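Local atomic coordinates of borrelidin polyketide synthase, type I (Streptomyces parvulus, PDB entry 6OBT), a protein that probably catalyses dehydration of a beta-hydroxyacyl intermediate during the modular assembly of the polyketide borrelidin. Residues A[197-202]-A[211-216]; A[179-184]-A[234-239]; A[42-47]-A[60-65]. One frame throughout, in Å; residues are numbered along the deposited sequence.

How the contacts relate
Contacts 1 and 2 touch, their centres about 9 Å apart: the hairpin of contact 1 lies within the chain that runs between the two segments of contact 2. They are joined where Y182 OH of contact 2 meets the backbone N of L199 of contact 1, at 3.0 Å, a probable hydrogen bond. Contact 3 stands apart, centre to centre about 26 Å from contact 1 and 28 Å from contact 2, nearest atoms about 11 and 14 Å away. It lies in the N-terminal part of the domain, the others in the C-terminal part, probably the two units of a double hotdog fold. H236 of contact 2 is spaced from D232 as in the dehydratase Asp-x-x-x-His/Gln active-site motif.

Contact 1 of 3, residues A[197-202]-A[211-216]; sequences RCLRRA and AEISLP
C198 to A202 pair with A211 to S214 as the two antiparallel arms of a beta hairpin, strands 199-205 and 208-214, flanked by strands 174-176 and 270-276. The short strand axes approach to 4.6 Å and run at 168°. L199 lies across from I213, and A202 from A211, as non-hydrogen-bonded pairs, but between them the register slips by one. R200 and R201 both face E212, whose O accepts R200 N at 3.0 Å and, weakly, R201 N; E212 N returns a bond to R201 O. Before the slip, S214 N donates to C198 O over 2.9 Å. The bulge brings two arginines to the partner strand in different ways. R200, bent at chi2 (-67°), doubles back along S214: its NH2 donates to S214 O at 3.0 Å, the oxygen lying in the guanidinium plane but the donor standing above the carbonyl plane. NE adds weak bonds to S214 O and OG. R201 runs alongside E212, and here the contact is by a face: OE2 sits 3.1 Å above the centre of the guanidinium, whose plane is turned 61° from the carboxylate. E212 OE1, 3.0 Å from R201 NH2, also lies well out of the guanidinium plane, so the salt bridge is one of charge; OE1 is hydrogen-bonded by W168 NE1. On the other face L199 CD1 rests on A211 CB at 3.9 Å. C198 CB presses tightly on I213 CG2, at 3.4 Å, while SG reaches the CD2 methyl of L215. I213, L215 and C198 pack on helix 228-236, and L199 touches F181 of helix 181-187. The paired R200 and R201 opposite E212 make a classic beta bulge within an antiparallel hairpin.

Contact 2 of 3, residues A[179-184]-A[234-239]; sequences EGFYDE and AVHSVA
F181 and Y182 open helix 181-187 and project their rings to H236, near the end of helix 228-236, and to A239 in the turn that follows; the backbones stay well apart, with the nearest CA atoms, F181 and A239, separated by 9.0 Å. G180 is the N-cap, and its O takes E184 N in the first helical turn. Residues H236 to A239 form a type I turn. Side chains therefore span the gap. Y182 OH and H236 NE2 share a hydrogen bond of 2.9 Å in which either may donate; each atom lies at the edge of the partner's ring, and the two planes stand at 90°. Y182 OH is also hydrogen-bonded to L199 N, tying the helix to strand 199-205. H236 holds its ring between the backbone N and carbonyl carbon (chi1 74°), a rotation that swings NE2 to Y182 while ND1 is bonded to D232 OD1. The imidazole is thus held at both nitrogens. D232 and H236 are spaced as in the Asp-x-x-x-His/Gln active-site motif of polyketide synthase dehydratases, so H236 probably belongs to that site. F181 swings CG away from the backbone N (chi1 166°), which carries its ring past the Y182 phenol. F181 CD2 lies 3.5 Å above the centre of the Y182 ring. F181 CZ approaches H236 O to 3.6 Å near the phenyl plane. F181 CE1 touches the A239 methyl. S237 turns its OG back to A233 O. Around these rings, L199 packs on F181 and S237, Y192 of strand 190-192 meets the H236 ring, and W282 of strand 281-286 bonds to A234 O.

Contact 3 of 3, residues A[42-47]-A[60-65]; sequences HAFVPA and GRLSLP
F44, V45 and P46, in the loop entering strand 47-50, pack against G60 and L62 of strand 55-62 in the first of what are probably two hotdog units, where a sheet wraps helix 83-97. The apolar part is one branch on one ring: CD2 of L62 meets F44 CD1 at 3.6 Å and CG at 3.9 Å, the two side chains crossing at about a right angle. F44 also packs on V85 and L89 of the helix, and Y67 and Y224 meet it edge-to-face. P46 CD adds a contact to G60 CA, and V45 CG1 lies against the backbone N of the same glycine. P46 and A47 touch V35 of the second subunit, so the loop also borders the dimer interface. Within the loop, F44 N donates to H42 ND1 over 3.0 Å, while H42 NE2 bonds to E88. The two backbones meet through one bridging water, which donates to F44 O and accepts R61 N, each at 3.0 Å. They also meet directly, by a CA-H...O contact: G60 CA lies 3.4 Å from F44 O, with 179° at the hydrogen.

Contact 1 of 3, residues A[197-202]-A[211-216]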
# COMPACT_ATOMS: atom_id res chain seq x y z
N ARG A 197 -25.99 -20.37 -8.05
CA ARG A 197 -26.95 -21.15 -8.85
C ARG A 197 -27.82 -20.18 -9.66
O ARG A 197 -29.01 -19.96 -9.40
CB ARG A 197 -27.81 -22.06 -7.98
CG ARG A 197 -27.01 -23.12 -7.22
CD ARG A 197 -27.88 -24.22 -6.64
NE ARG A 197 -28.79 -23.78 -5.59
CZ ARG A 197 -28.60 -23.99 -4.29
NH1 ARG A 197 -27.52 -24.62 -3.86
NH2 ARG A 197 -29.50 -23.55 -3.41
N CYS A 198 -27.19 -19.63 -10.69
CA CYS A 198 -27.76 -18.54 -11.45
C CYS A 198 -28.33 -18.97 -12.79
O CYS A 198 -29.08 -18.20 -13.39
CB CYS A 198 -26.70 -17.48 -11.70
SG CYS A 198 -26.27 -16.60 -10.19
N LEU A 199 -27.98 -20.15 -13.27
CA LEU A 199 -28.50 -20.60 -14.56
C LEU A 199 -30.00 -20.87 -14.46
O LEU A 199 -30.45 -21.63 -13.60
CB LEU A 199 -27.77 -21.86 -15.02
CG LEU A 199 -28.42 -22.49 -16.26
CD1 LEU A 199 -28.42 -21.52 -17.43
CD2 LEU A 199 -27.70 -23.77 -16.65
N ARG A 200 -30.78 -20.26 -15.36
CA ARG A 200 -32.23 -20.41 -15.37
C ARG A 200 -32.76 -21.13 -16.60
O ARG A 200 -33.62 -22.01 -16.49
CB ARG A 200 -32.90 -19.04 -15.25
CG ARG A 200 -32.30 -18.14 -14.19
CD ARG A 200 -32.54 -18.68 -12.78
NE ARG A 200 -31.82 -17.89 -11.79
CZ ARG A 200 -31.93 -18.06 -10.47
NH1 ARG A 200 -32.73 -18.99 -9.98
NH2 ARG A 200 -31.24 -17.28 -9.64
N ARG A 201 -32.33 -20.73 -17.80
CA ARG A 201 -32.79 -21.38 -19.02
C ARG A 201 -31.63 -21.48 -20.00
O ARG A 201 -30.72 -20.66 -19.97
CB ARG A 201 -33.97 -20.63 -19.67
CG ARG A 201 -34.97 -20.01 -18.69
CD ARG A 201 -36.38 -20.01 -19.26
NE ARG A 201 -36.48 -19.18 -20.46
CZ ARG A 201 -37.11 -18.02 -20.52
NH1 ARG A 201 -37.71 -17.53 -19.44
NH2 ARG A 201 -37.14 -17.33 -21.65
N ALA A 202 -31.66 -22.50 -20.85
CA ALA A 202 -30.63 -22.65 -21.87
C ALA A 202 -31.24 -23.23 -23.15
O ALA A 202 -32.25 -23.94 -23.11
CB ALA A 202 -29.47 -23.54 -21.36
N ALA A 211 -27.97 -18.91 -23.06
CA ALA A 211 -28.51 -19.12 -21.72
C ALA A 211 -28.96 -17.80 -21.11
O ALA A 211 -28.39 -16.74 -21.38
CB ALA A 211 -27.46 -19.77 -20.81
N GLU A 212 -30.00 -17.90 -20.28
CA GLU A 212 -30.40 -16.84 -19.36
C GLU A 212 -29.85 -17.18 -17.98
O GLU A 212 -30.08 -18.28 -17.47
CB GLU A 212 -31.93 -16.70 -19.29
CG GLU A 212 -32.51 -15.96 -20.48
CD GLU A 212 -34.03 -16.03 -20.53
OE1 GLU A 212 -34.60 -15.68 -21.58
OE2 GLU A 212 -34.65 -16.42 -19.51
N ILE A 213 -29.12 -16.23 -17.38
CA ILE A 213 -28.43 -16.42 -16.11
C ILE A 213 -28.69 -15.20 -15.25
O ILE A 213 -28.54 -14.07 -15.72
CB ILE A 213 -26.91 -16.61 -16.34
CG1 ILE A 213 -26.65 -17.71 -17.38
CG2 ILE A 213 -26.21 -16.95 -15.05
CD1 ILE A 213 -25.23 -17.76 -17.91
N SER A 214 -29.10 -15.40 -13.99
CA SER A 214 -29.39 -14.24 -13.15
C SER A 214 -29.15 -14.53 -11.67
O SER A 214 -29.26 -15.66 -11.21
CB SER A 214 -30.83 -13.75 -13.36
OG SER A 214 -31.78 -14.75 -13.10
N LEU A 215 -28.82 -13.47 -10.92
CA LEU A 215 -28.53 -13.58 -9.50
C LEU A 215 -29.82 -13.80 -8.70
O LEU A 215 -30.91 -13.43 -9.16
CB LEU A 215 -27.80 -12.32 -9.00
CG LEU A 215 -26.34 -12.20 -9.42
CD1 LEU A 215 -25.85 -10.75 -9.37
CD2 LEU A 215 -25.49 -13.10 -8.52
N PRO A 216 -29.72 -14.42 -7.53
CA PRO A 216 -30.88 -14.46 -6.62
C PRO A 216 -31.34 -13.05 -6.28
O PRO A 216 -30.54 -12.11 -6.23
CB PRO A 216 -30.33 -15.17 -5.37
CG PRO A 216 -29.02 -15.75 -5.76
CD PRO A 216 -28.50 -14.96 -6.90

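Contact 2 of 3, residues A[179-184]-A[234-239]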
# COMPACT_ATOMS: atom_id res chain seq x y z
N GLU A 179 -33.02 -28.79 -15.67
CA GLU A 179 -33.42 -29.42 -14.42
C GLU A 179 -32.25 -30.16 -13.80
O GLU A 179 -31.54 -30.91 -14.49
CB GLU A 179 -34.57 -30.40 -14.69
CG GLU A 179 -35.27 -30.92 -13.46
CD GLU A 179 -36.45 -30.05 -13.08
OE1 GLU A 179 -36.40 -28.84 -13.37
OE2 GLU A 179 -37.43 -30.60 -12.53
N GLY A 180 -32.04 -29.96 -12.50
CA GLY A 180 -30.95 -30.65 -11.84
C GLY A 180 -29.59 -30.46 -12.48
O GLY A 180 -28.71 -31.29 -12.28
N PHE A 181 -29.42 -29.42 -13.29
CA PHE A 181 -28.10 -29.07 -13.80
C PHE A 181 -27.09 -28.97 -12.67
O PHE A 181 -25.96 -29.48 -12.77
CB PHE A 181 -28.18 -27.76 -14.59
CG PHE A 181 -26.85 -27.13 -14.89
CD1 PHE A 181 -26.07 -27.58 -15.95
CD2 PHE A 181 -26.40 -26.04 -14.14
CE1 PHE A 181 -24.85 -26.97 -16.23
CE2 PHE A 181 -25.19 -25.43 -14.43
CZ PHE A 181 -24.42 -25.90 -15.48
N TYR A 182 -27.49 -28.36 -11.56
CA TYR A 182 -26.58 -28.19 -10.43
C TYR A 182 -26.42 -29.46 -9.61
O TYR A 182 -25.35 -29.68 -9.02
CB TYR A 182 -27.05 -27.03 -9.56
CG TYR A 182 -26.78 -25.71 -10.23
CD1 TYR A 182 -25.51 -25.16 -10.20
CD2 TYR A 182 -27.78 -25.05 -10.93
CE1 TYR A 182 -25.24 -23.97 -10.83
CE2 TYR A 182 -27.52 -23.85 -11.56
CZ TYR A 182 -26.24 -23.31 -11.51
OH TYR A 182 -25.96 -22.12 -12.14
N ASP A 183 -27.45 -30.31 -9.54
CA ASP A 183 -27.27 -31.61 -8.91
C ASP A 183 -26.26 -32.44 -9.70
O ASP A 183 -25.42 -33.14 -9.11
CB ASP A 183 -28.61 -32.33 -8.79
CG ASP A 183 -29.58 -31.60 -7.88
OD1 ASP A 183 -29.13 -31.03 -6.86
OD2 ASP A 183 -30.79 -31.58 -8.19
N GLU A 184 -26.31 -32.35 -11.03
CA GLU A 184 -25.34 -33.02 -11.88
C GLU A 184 -23.92 -32.51 -11.62
O GLU A 184 -22.98 -33.30 -11.49
CB GLU A 184 -25.71 -32.83 -13.35
CG GLU A 184 -24.58 -33.10 -14.33
CD GLU A 184 -25.04 -33.85 -15.56
OE1 GLU A 184 -26.15 -34.43 -15.52
OE2 GLU A 184 -24.29 -33.86 -16.56
N ALA A 234 -21.83 -17.45 -15.71
CA ALA A 234 -21.65 -17.22 -17.15
C ALA A 234 -20.68 -18.24 -17.74
O ALA A 234 -20.92 -18.78 -18.83
CB ALA A 234 -21.14 -15.80 -17.40
N VAL A 235 -19.60 -18.53 -17.01
CA VAL A 235 -18.58 -19.47 -17.46
C VAL A 235 -19.01 -20.91 -17.22
O VAL A 235 -18.81 -21.77 -18.08
CB VAL A 235 -17.24 -19.16 -16.75
CG1 VAL A 235 -16.22 -20.24 -17.07
CG2 VAL A 235 -16.74 -17.79 -17.18
N HIS A 236 -19.56 -21.22 -16.04
CA HIS A 236 -19.82 -22.63 -15.77
C HIS A 236 -21.06 -23.14 -16.49
O HIS A 236 -21.30 -24.35 -16.51
CB HIS A 236 -19.88 -22.89 -14.24
CG HIS A 236 -21.12 -22.41 -13.54
ND1 HIS A 236 -21.05 -21.72 -12.34
CD2 HIS A 236 -22.44 -22.59 -13.79
CE1 HIS A 236 -22.27 -21.46 -11.92
NE2 HIS A 236 -23.13 -21.97 -12.78
N SER A 237 -21.82 -22.26 -17.13
CA SER A 237 -22.96 -22.72 -17.93
C SER A 237 -22.52 -23.47 -19.18
O SER A 237 -23.33 -24.18 -19.78
CB SER A 237 -23.82 -21.52 -18.30
OG SER A 237 -24.55 -21.10 -17.16
N VAL A 238 -21.24 -23.37 -19.55
CA VAL A 238 -20.72 -24.08 -20.71
C VAL A 238 -20.84 -25.59 -20.55
O VAL A 238 -20.90 -26.32 -21.55
CB VAL A 238 -19.26 -23.66 -20.98
CG1 VAL A 238 -18.32 -24.24 -19.92
CG2 VAL A 238 -18.83 -24.07 -22.38
N ALA A 239 -20.85 -26.09 -19.31
CA ALA A 239 -20.96 -27.54 -19.08
C ALA A 239 -22.16 -28.14 -19.79
O ALA A 239 -22.29 -29.37 -19.97
CB ALA A 239 -21.04 -27.82 -17.59

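Contact 3 of 3, residues A[42-47]-A[60-65]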
# COMPACT_ATOMS: atom_id res chain seq x y z
N HIS A 42 -14.14 -0.99 -4.68
CA HIS A 42 -14.42 -2.40 -4.91
C HIS A 42 -14.56 -3.12 -3.58
O HIS A 42 -13.82 -2.83 -2.64
CB HIS A 42 -13.33 -3.08 -5.73
CG HIS A 42 -13.76 -4.38 -6.34
ND1 HIS A 42 -13.73 -5.57 -5.66
CD2 HIS A 42 -14.28 -4.65 -7.56
CE1 HIS A 42 -14.18 -6.54 -6.44
NE2 HIS A 42 -14.53 -6.00 -7.60
N ALA A 43 -15.48 -4.08 -3.53
CA ALA A 43 -15.74 -4.81 -2.29
C ALA A 43 -14.52 -5.61 -1.84
O ALA A 43 -14.19 -5.63 -0.65
CB ALA A 43 -16.95 -5.74 -2.47
N PHE A 44 -13.82 -6.26 -2.78
CA PHE A 44 -12.68 -7.09 -2.42
C PHE A 44 -11.39 -6.29 -2.22
O PHE A 44 -10.53 -6.71 -1.45
CB PHE A 44 -12.41 -8.15 -3.47
CG PHE A 44 -13.44 -9.25 -3.52
CD1 PHE A 44 -14.33 -9.43 -2.48
CD2 PHE A 44 -13.51 -10.09 -4.62
CE1 PHE A 44 -15.29 -10.44 -2.54
CE2 PHE A 44 -14.45 -11.10 -4.68
CZ PHE A 44 -15.34 -11.27 -3.64
N VAL A 45 -11.22 -5.18 -2.94
CA VAL A 45 -10.01 -4.37 -2.75
C VAL A 45 -10.43 -2.94 -2.48
O VAL A 45 -10.47 -2.10 -3.40
CB VAL A 45 -9.05 -4.49 -3.95
CG1 VAL A 45 -8.32 -5.82 -3.87
CG2 VAL A 45 -9.78 -4.38 -5.28
N PRO A 46 -10.78 -2.61 -1.24
CA PRO A 46 -11.34 -1.28 -0.94
C PRO A 46 -10.34 -0.14 -0.99
O PRO A 46 -10.76 1.02 -0.96
CB PRO A 46 -11.89 -1.44 0.49
CG PRO A 46 -11.96 -2.92 0.72
CD PRO A 46 -10.86 -3.52 -0.08
N ALA A 47 -9.04 -0.42 -1.06
CA ALA A 47 -8.02 0.63 -1.00
C ALA A 47 -7.01 0.42 -2.11
O ALA A 47 -6.71 -0.71 -2.49
CB ALA A 47 -7.31 0.62 0.37
N GLY A 60 -6.75 -5.71 -0.11
CA GLY A 60 -7.94 -6.07 0.65
C GLY A 60 -7.67 -7.24 1.55
O GLY A 60 -6.59 -7.85 1.53
N ARG A 61 -8.68 -7.57 2.36
CA ARG A 61 -8.69 -8.75 3.22
C ARG A 61 -9.89 -9.61 2.85
O ARG A 61 -11.03 -9.12 2.84
CB ARG A 61 -8.78 -8.35 4.68
CG ARG A 61 -8.56 -9.49 5.66
CD ARG A 61 -8.54 -8.98 7.09
NE ARG A 61 -9.83 -8.41 7.49
CZ ARG A 61 -10.08 -7.89 8.69
NH1 ARG A 61 -9.13 -7.86 9.61
NH2 ARG A 61 -11.28 -7.40 8.96
N LEU A 62 -9.65 -10.89 2.56
CA LEU A 62 -10.71 -11.84 2.23
C LEU A 62 -10.89 -12.84 3.37
O LEU A 62 -9.91 -13.37 3.91
CB LEU A 62 -10.40 -12.60 0.94
CG LEU A 62 -10.42 -11.84 -0.38
CD1 LEU A 62 -10.30 -12.83 -1.54
CD2 LEU A 62 -11.67 -10.96 -0.52
N SER A 63 -12.14 -13.09 3.73
CA SER A 63 -12.48 -14.12 4.70
C SER A 63 -13.95 -14.48 4.51
O SER A 63 -14.73 -13.69 3.97
CB SER A 63 -12.21 -13.67 6.13
OG SER A 63 -13.22 -12.80 6.62
N LEU A 64 -14.31 -15.67 4.95
CA LEU A 64 -15.71 -16.06 4.81
C LEU A 64 -16.63 -15.28 5.76
O LEU A 64 -17.79 -15.03 5.41
CB LEU A 64 -15.87 -17.57 5.01
CG LEU A 64 -15.16 -18.35 3.89
CD1 LEU A 64 -14.77 -19.75 4.34
CD2 LEU A 64 -16.00 -18.40 2.61
N PRO A 65 -16.20 -14.88 6.96
CA PRO A 65 -17.08 -14.01 7.76
C PRO A 65 -17.35 -12.67 7.11
O PRO A 65 -18.41 -12.07 7.36
CB PRO A 65 -16.33 -13.88 9.09
CG PRO A 65 -15.60 -15.17 9.19
CD PRO A 65 -15.13 -15.46 7.80
O HOH W 1 -11.35 -6.42 1.44